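Local coordinates for protein NADH-rubredoxin oxidoreductase (PDB 3KLJ) that uses FAD to pass electrons from NADH to rubredoxin, feeding the dioxygen-scavenging electron transfer chains of an anaerobic clostridium, at residues S313-K327 against M341-D355. Residues are numbered along the deposited sequence; the frame is centred on the assembly and turned at random. Where two conformers were deposited one is given.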
loop_
_atom_site.group_PDB
_atom_site.type_symbol
_atom_site.label_atom_id
_atom_site.label_comp_id
_atom_site.label_asym_id
_atom_site.label_seq_id
_atom_site.Cartn_x
_atom_site.Cartn_y
_atom_site.Cartn_z
ATOM N N SER A 313 15.555 8.167 5.386
ATOM C CA SER A 313 15.293 7.302 4.243
ATOM C C SER A 313 15.633 5.851 4.533
ATOM O O SER A 313 16.653 5.568 5.169
ATOM C CB SER A 313 16.131 7.770 3.062
ATOM O OG SER A 313 17.512 7.677 3.373
ATOM N N ILE A 314 14.806 4.931 4.038
ATOM C CA ILE A 314 15.010 3.495 4.284
ATOM C C ILE A 314 14.834 2.674 3.020
ATOM O O ILE A 314 13.866 2.858 2.294
ATOM C CB ILE A 314 14.025 2.945 5.350
ATOM C CG1 ILE A 314 14.301 3.584 6.708
ATOM C CG2 ILE A 314 14.133 1.416 5.456
ATOM C CD1 ILE A 314 13.174 3.448 7.680
ATOM N N ILE A 315 15.772 1.779 2.740
ATOM C CA ILE A 315 15.503 0.735 1.758
ATOM C C ILE A 315 15.747 -0.638 2.378
ATOM O O ILE A 315 16.766 -0.869 3.041
ATOM C CB ILE A 315 16.236 0.914 0.366
ATOM C CG1 ILE A 315 17.463 0.027 0.239
ATOM C CG2 ILE A 315 16.563 2.388 0.028
ATOM C CD1 ILE A 315 17.189 -1.229 -0.511
ATOM N N SER A 316 14.791 -1.534 2.166
ATOM C CA SER A 316 14.834 -2.863 2.751
ATOM C C SER A 316 14.581 -3.884 1.664
ATOM O O SER A 316 13.680 -3.701 0.840
ATOM C CB SER A 316 13.790 -2.993 3.870
ATOM O OG SER A 316 13.819 -4.294 4.426
ATOM N N CYS A 317 15.360 -4.965 1.689
ATOM C CA CYS A 317 15.309 -5.970 0.630
ATOM C C CYS A 317 15.388 -7.390 1.164
ATOM O O CYS A 317 16.253 -7.713 1.967
ATOM C CB CYS A 317 16.431 -5.742 -0.382
ATOM S SG CYS A 317 16.352 -6.836 -1.827
ATOM N N GLY A 318 14.477 -8.233 0.687
ATOM C CA GLY A 318 14.447 -9.640 1.062
ATOM C C GLY A 318 13.848 -9.852 2.433
ATOM O O GLY A 318 13.498 -8.891 3.118
ATOM N N ASP A 319 13.738 -11.119 2.825
ATOM C CA ASP A 319 13.131 -11.514 4.094
ATOM C C ASP A 319 14.020 -11.168 5.292
ATOM O O ASP A 319 14.804 -11.996 5.754
ATOM C CB ASP A 319 12.800 -13.016 4.067
ATOM C CG ASP A 319 12.215 -13.521 5.380
ATOM O OD1 ASP A 319 11.358 -12.828 5.974
ATOM O OD2 ASP A 319 12.608 -14.626 5.813
ATOM N N ILE A 320 13.891 -9.935 5.780
ATOM C CA ILE A 320 14.617 -9.476 6.970
ATOM C C ILE A 320 14.047 -10.089 8.256
ATOM O O ILE A 320 14.799 -10.541 9.123
ATOM C CB ILE A 320 14.614 -7.920 7.097
ATOM C CG1 ILE A 320 15.332 -7.252 5.917
ATOM C CG2 ILE A 320 15.251 -7.473 8.406
ATOM C CD1 ILE A 320 16.864 -7.239 6.010
ATOM N N GLU A 321 12.721 -10.111 8.374
ATOM C CA GLU A 321 12.070 -10.468 9.642
ATOM C C GLU A 321 12.408 -11.871 10.174
ATOM O O GLU A 321 12.694 -12.033 11.364
ATOM C CB GLU A 321 10.552 -10.283 9.553
ATOM C CG GLU A 321 9.841 -10.402 10.899
ATOM C CD GLU A 321 8.333 -10.241 10.805
ATOM O OE1 GLU A 321 7.698 -10.079 11.869
ATOM O OE2 GLU A 321 7.783 -10.276 9.681
ATOM N N ASN A 322 12.373 -12.874 9.301
ATOM C CA ASN A 322 12.602 -14.258 9.723
ATOM C C ASN A 322 13.868 -14.876 9.123
ATOM O O ASN A 322 13.995 -16.101 9.037
ATOM C CB ASN A 322 11.384 -15.128 9.391
ATOM C CG ASN A 322 10.101 -14.609 10.014
ATOM O OD1 ASN A 322 9.059 -14.572 9.358
ATOM N ND2 ASN A 322 10.167 -14.211 11.286
ATOM N N ASN A 323 14.807 -14.028 8.716
ATOM C CA ASN A 323 16.018 -14.515 8.068
ATOM C C ASN A 323 16.863 -15.389 8.986
ATOM O O ASN A 323 17.087 -15.050 10.154
ATOM C CB ASN A 323 16.856 -13.363 7.520
ATOM C CG ASN A 323 17.668 -13.766 6.303
ATOM O OD1 ASN A 323 18.640 -14.514 6.409
ATOM N ND2 ASN A 323 17.267 -13.274 5.135
ATOM N N LYS A 324 17.287 -16.532 8.453
ATOM C CA LYS A 324 18.274 -17.388 9.099
ATOM C C LYS A 324 19.544 -17.351 8.247
ATOM O O LYS A 324 19.770 -18.238 7.419
ATOM C CB LYS A 324 17.753 -18.823 9.247
ATOM C CG LYS A 324 16.600 -18.978 10.233
ATOM C CD LYS A 324 17.055 -18.893 11.693
ATOM C CE LYS A 324 17.564 -20.240 12.206
ATOM N NZ LYS A 324 17.570 -20.316 13.699
ATOM N N PRO A 325 20.373 -16.309 8.441
ATOM C CA PRO A 325 21.560 -16.157 7.616
ATOM C C PRO A 325 22.740 -16.953 8.158
ATOM O O PRO A 325 22.763 -17.311 9.343
ATOM C CB PRO A 325 21.850 -14.656 7.703
ATOM C CG PRO A 325 21.299 -14.234 9.024
ATOM C CD PRO A 325 20.276 -15.248 9.463
ATOM N N SER A 326 23.704 -17.227 7.285
ATOM C CA SER A 326 24.962 -17.842 7.687
ATOM C C SER A 326 25.877 -16.798 8.321
ATOM O O SER A 326 26.655 -17.118 9.222
ATOM C CB SER A 326 25.651 -18.517 6.494
ATOM O OG SER A 326 25.578 -17.710 5.333
ATOM N N LYS A 327 25.767 -15.553 7.858
ATOM C CA LYS A 327 26.575 -14.450 8.368
ATOM C C LYS A 327 25.832 -13.114 8.279
ATOM O O LYS A 327 25.090 -12.865 7.321
ATOM C CB LYS A 327 27.894 -14.369 7.600
ATOM C CG LYS A 327 29.000 -13.611 8.318
ATOM C CD LYS A 327 30.319 -13.716 7.553
ATOM C CE LYS A 327 31.490 -13.294 8.434
ATOM N NZ LYS A 327 32.794 -13.333 7.714
ATOM N N MET A 341 22.665 -9.430 5.304
ATOM C CA MET A 341 22.504 -10.830 5.710
ATOM C C MET A 341 22.867 -11.778 4.572
ATOM O O MET A 341 22.367 -11.649 3.450
ATOM C CB MET A 341 21.078 -11.088 6.207
ATOM C CG MET A 341 20.671 -10.195 7.368
ATOM S SD MET A 341 18.989 -10.451 7.974
ATOM C CE MET A 341 19.016 -9.442 9.453
ATOM N N LEU A 342 23.760 -12.720 4.867
ATOM C CA LEU A 342 24.285 -13.619 3.848
ATOM C C LEU A 342 23.676 -15.005 3.907
ATOM O O LEU A 342 23.373 -15.524 4.981
ATOM C CB LEU A 342 25.809 -13.729 3.950
ATOM C CG LEU A 342 26.617 -12.694 3.176
ATOM C CD1 LEU A 342 26.557 -11.322 3.840
ATOM C CD2 LEU A 342 28.052 -13.158 3.031
ATOM N N LYS A 343 23.498 -15.590 2.731
ATOM C CA LYS A 343 23.197 -17.005 2.605
ATOM C C LYS A 343 24.306 -17.602 1.761
ATOM O O LYS A 343 24.283 -17.512 0.529
ATOM C CB LYS A 343 21.822 -17.217 1.972
ATOM C CG LYS A 343 21.192 -18.563 2.299
ATOM C CD LYS A 343 19.711 -18.411 2.644
ATOM C CE LYS A 343 19.524 -17.806 4.033
ATOM N NZ LYS A 343 18.127 -17.348 4.268
ATOM N N GLU A 344 25.290 -18.183 2.446
ATOM C CA GLU A 344 26.518 -18.698 1.831
ATOM C C GLU A 344 27.394 -17.541 1.348
ATOM O O GLU A 344 27.903 -16.758 2.159
ATOM C CB GLU A 344 26.221 -19.684 0.684
ATOM C CG GLU A 344 25.508 -20.973 1.078
ATOM C CD GLU A 344 26.356 -21.879 1.951
ATOM O OE1 GLU A 344 26.363 -21.674 3.185
ATOM O OE2 GLU A 344 27.003 -22.801 1.404
ATOM N N ASN A 345 27.560 -17.444 0.028
ATOM C CA ASN A 345 28.342 -16.358 -0.553
ATOM C C ASN A 345 27.468 -15.364 -1.321
ATOM O O ASN A 345 27.941 -14.615 -2.183
ATOM C CB ASN A 345 29.484 -16.915 -1.405
ATOM C CG ASN A 345 30.493 -17.686 -0.577
ATOM O OD1 ASN A 345 30.146 -18.656 0.095
ATOM N ND2 ASN A 345 31.747 -17.251 -0.613
ATOM N N LYS A 346 26.187 -15.345 -0.963
ATOM C CA LYS A 346 25.214 -14.461 -1.584
ATOM C C LYS A 346 24.588 -13.561 -0.531
ATOM O O LYS A 346 24.446 -13.961 0.621
ATOM C CB LYS A 346 24.138 -15.284 -2.298
ATOM C CG LYS A 346 24.711 -16.280 -3.306
ATOM C CD LYS A 346 23.696 -16.691 -4.351
ATOM C CE LYS A 346 24.391 -17.300 -5.558
ATOM N NZ LYS A 346 23.462 -17.513 -6.700
ATOM N N ILE A 347 24.239 -12.337 -0.916
ATOM C CA ILE A 347 23.459 -11.483 -0.036
ATOM C C ILE A 347 21.988 -11.865 -0.217
ATOM O O ILE A 347 21.444 -11.766 -1.325
ATOM C CB ILE A 347 23.680 -9.982 -0.308
ATOM C CG1 ILE A 347 25.169 -9.628 -0.228
ATOM C CG2 ILE A 347 22.870 -9.140 0.674
ATOM C CD1 ILE A 347 25.486 -8.206 -0.647
ATOM N N ASP A 348 21.371 -12.329 0.867
ATOM C CA ASP A 348 19.980 -12.776 0.861
ATOM C C ASP A 348 19.025 -11.664 1.277
ATOM O O ASP A 348 17.890 -11.602 0.804
ATOM C CB ASP A 348 19.802 -13.975 1.803
ATOM C CG ASP A 348 18.405 -14.587 1.727
ATOM O OD1 ASP A 348 18.016 -15.053 0.642
ATOM O OD2 ASP A 348 17.699 -14.606 2.754
ATOM N N ALA A 349 19.482 -10.797 2.173
ATOM C CA ALA A 349 18.655 -9.709 2.681
ATOM C C ALA A 349 19.515 -8.577 3.200
ATOM O O ALA A 349 20.626 -8.795 3.698
ATOM C CB ALA A 349 17.717 -10.199 3.772
ATOM N N ALA A 350 18.998 -7.362 3.065
ATOM C CA ALA A 350 19.704 -6.173 3.514
ATOM C C ALA A 350 18.738 -5.029 3.735
ATOM O O ALA A 350 17.711 -4.927 3.044
ATOM C CB ALA A 350 20.756 -5.768 2.503
ATOM N N ALA A 351 19.083 -4.161 4.681
ATOM C CA ALA A 351 18.379 -2.904 4.850
ATOM C C ALA A 351 19.370 -1.796 5.158
ATOM O O ALA A 351 20.382 -2.019 5.830
ATOM C CB ALA A 351 17.312 -3.018 5.969
ATOM N N VAL A 352 19.086 -0.605 4.669
ATOM C CA VAL A 352 19.931 0.554 4.935
ATOM C C VAL A 352 19.024 1.717 5.274
ATOM O O VAL A 352 18.040 1.991 4.560
ATOM C CB VAL A 352 20.825 0.942 3.722
ATOM C CG1 VAL A 352 21.718 2.134 4.054
ATOM C CG2 VAL A 352 21.701 -0.215 3.291
ATOM N N ILE A 353 19.352 2.380 6.372
ATOM C CA ILE A 353 18.686 3.602 6.788
ATOM C C ILE A 353 19.675 4.734 6.517
ATOM O O ILE A 353 20.825 4.665 6.949
ATOM C CB ILE A 353 18.337 3.573 8.313
ATOM C CG1 ILE A 353 17.580 2.285 8.699
ATOM C CG2 ILE A 353 17.545 4.828 8.716
ATOM C CD1 ILE A 353 17.285 2.146 10.216
ATOM N N GLY A 354 19.246 5.743 5.761
ATOM C CA GLY A 354 20.042 6.949 5.562
ATOM C C GLY A 354 21.091 6.921 4.458
ATOM O O GLY A 354 21.947 7.803 4.407
ATOM N N ASP A 355 21.035 5.925 3.574
ATOM C CA ASP A 355 21.915 5.888 2.393
ATOM C C ASP A 355 21.255 5.102 1.268
ATOM O O ASP A 355 21.521 3.920 1.074
ATOM C CB ASP A 355 23.293 5.304 2.748
ATOM C CG ASP A 355 24.344 5.551 1.665
ATOM O OD1 ASP A 355 25.540 5.350 1.965
ATOM O OD2 ASP A 355 23.995 5.939 0.521
HETATM O O HOH W 1 18.601 4.161 2.858
HETATM O O HOH W 2 16.335 -17.275 6.028
#
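Strands 313-317 and 346-353 run antiparallel, their axes as close as 4.7 Å, with Ile315 facing Val352 and Cys317 facing Ala350 as hydrogen-bonded pairs. Between them lies Ser316 with Ala351; one step before Ile315, Ile314 packs beside Ile353, CG1 to CG2 at 4.0 Å, the side chains pointing the same way. At that end Gly354 N reaches Ser313 O, and a water joins Val352 O to Asp355 N. Past Cys317 the chain loops back over the face carrying Ile314, Ser316 and Ala351, where Ile320 lays CD1 across Ala350, 3.6 Å from its N, and against the methyl of Ala349. Both segments belong to the antiparallel sheet of the C-terminal domain; helix 356-367 covers the face bearing Cys317 and Val352. Asn323 ties the loop down. Its chi1 of -151° swings CG toward 341-355, so that ND2 gives one hydrogen to Asp319 O and the other to Asp348 OD2 at 2.8 Å, the amide and carboxylate planes 63° apart. Lys343 NZ meets the same OD2 from above the carboxylate plane in a 3.2 Å salt bridge. Asp348 and Ala349 share Met341 in a classic beta bulge, and the extended Met341 side chain runs past Asn323 in the opposite direction, SD 3.6 Å from Asn323 CB. Farther along, Ser326 N donates to Leu342 O and Ser326 OG accepts from Glu344 N at 2.9 Å, in the type II' turn 343-346.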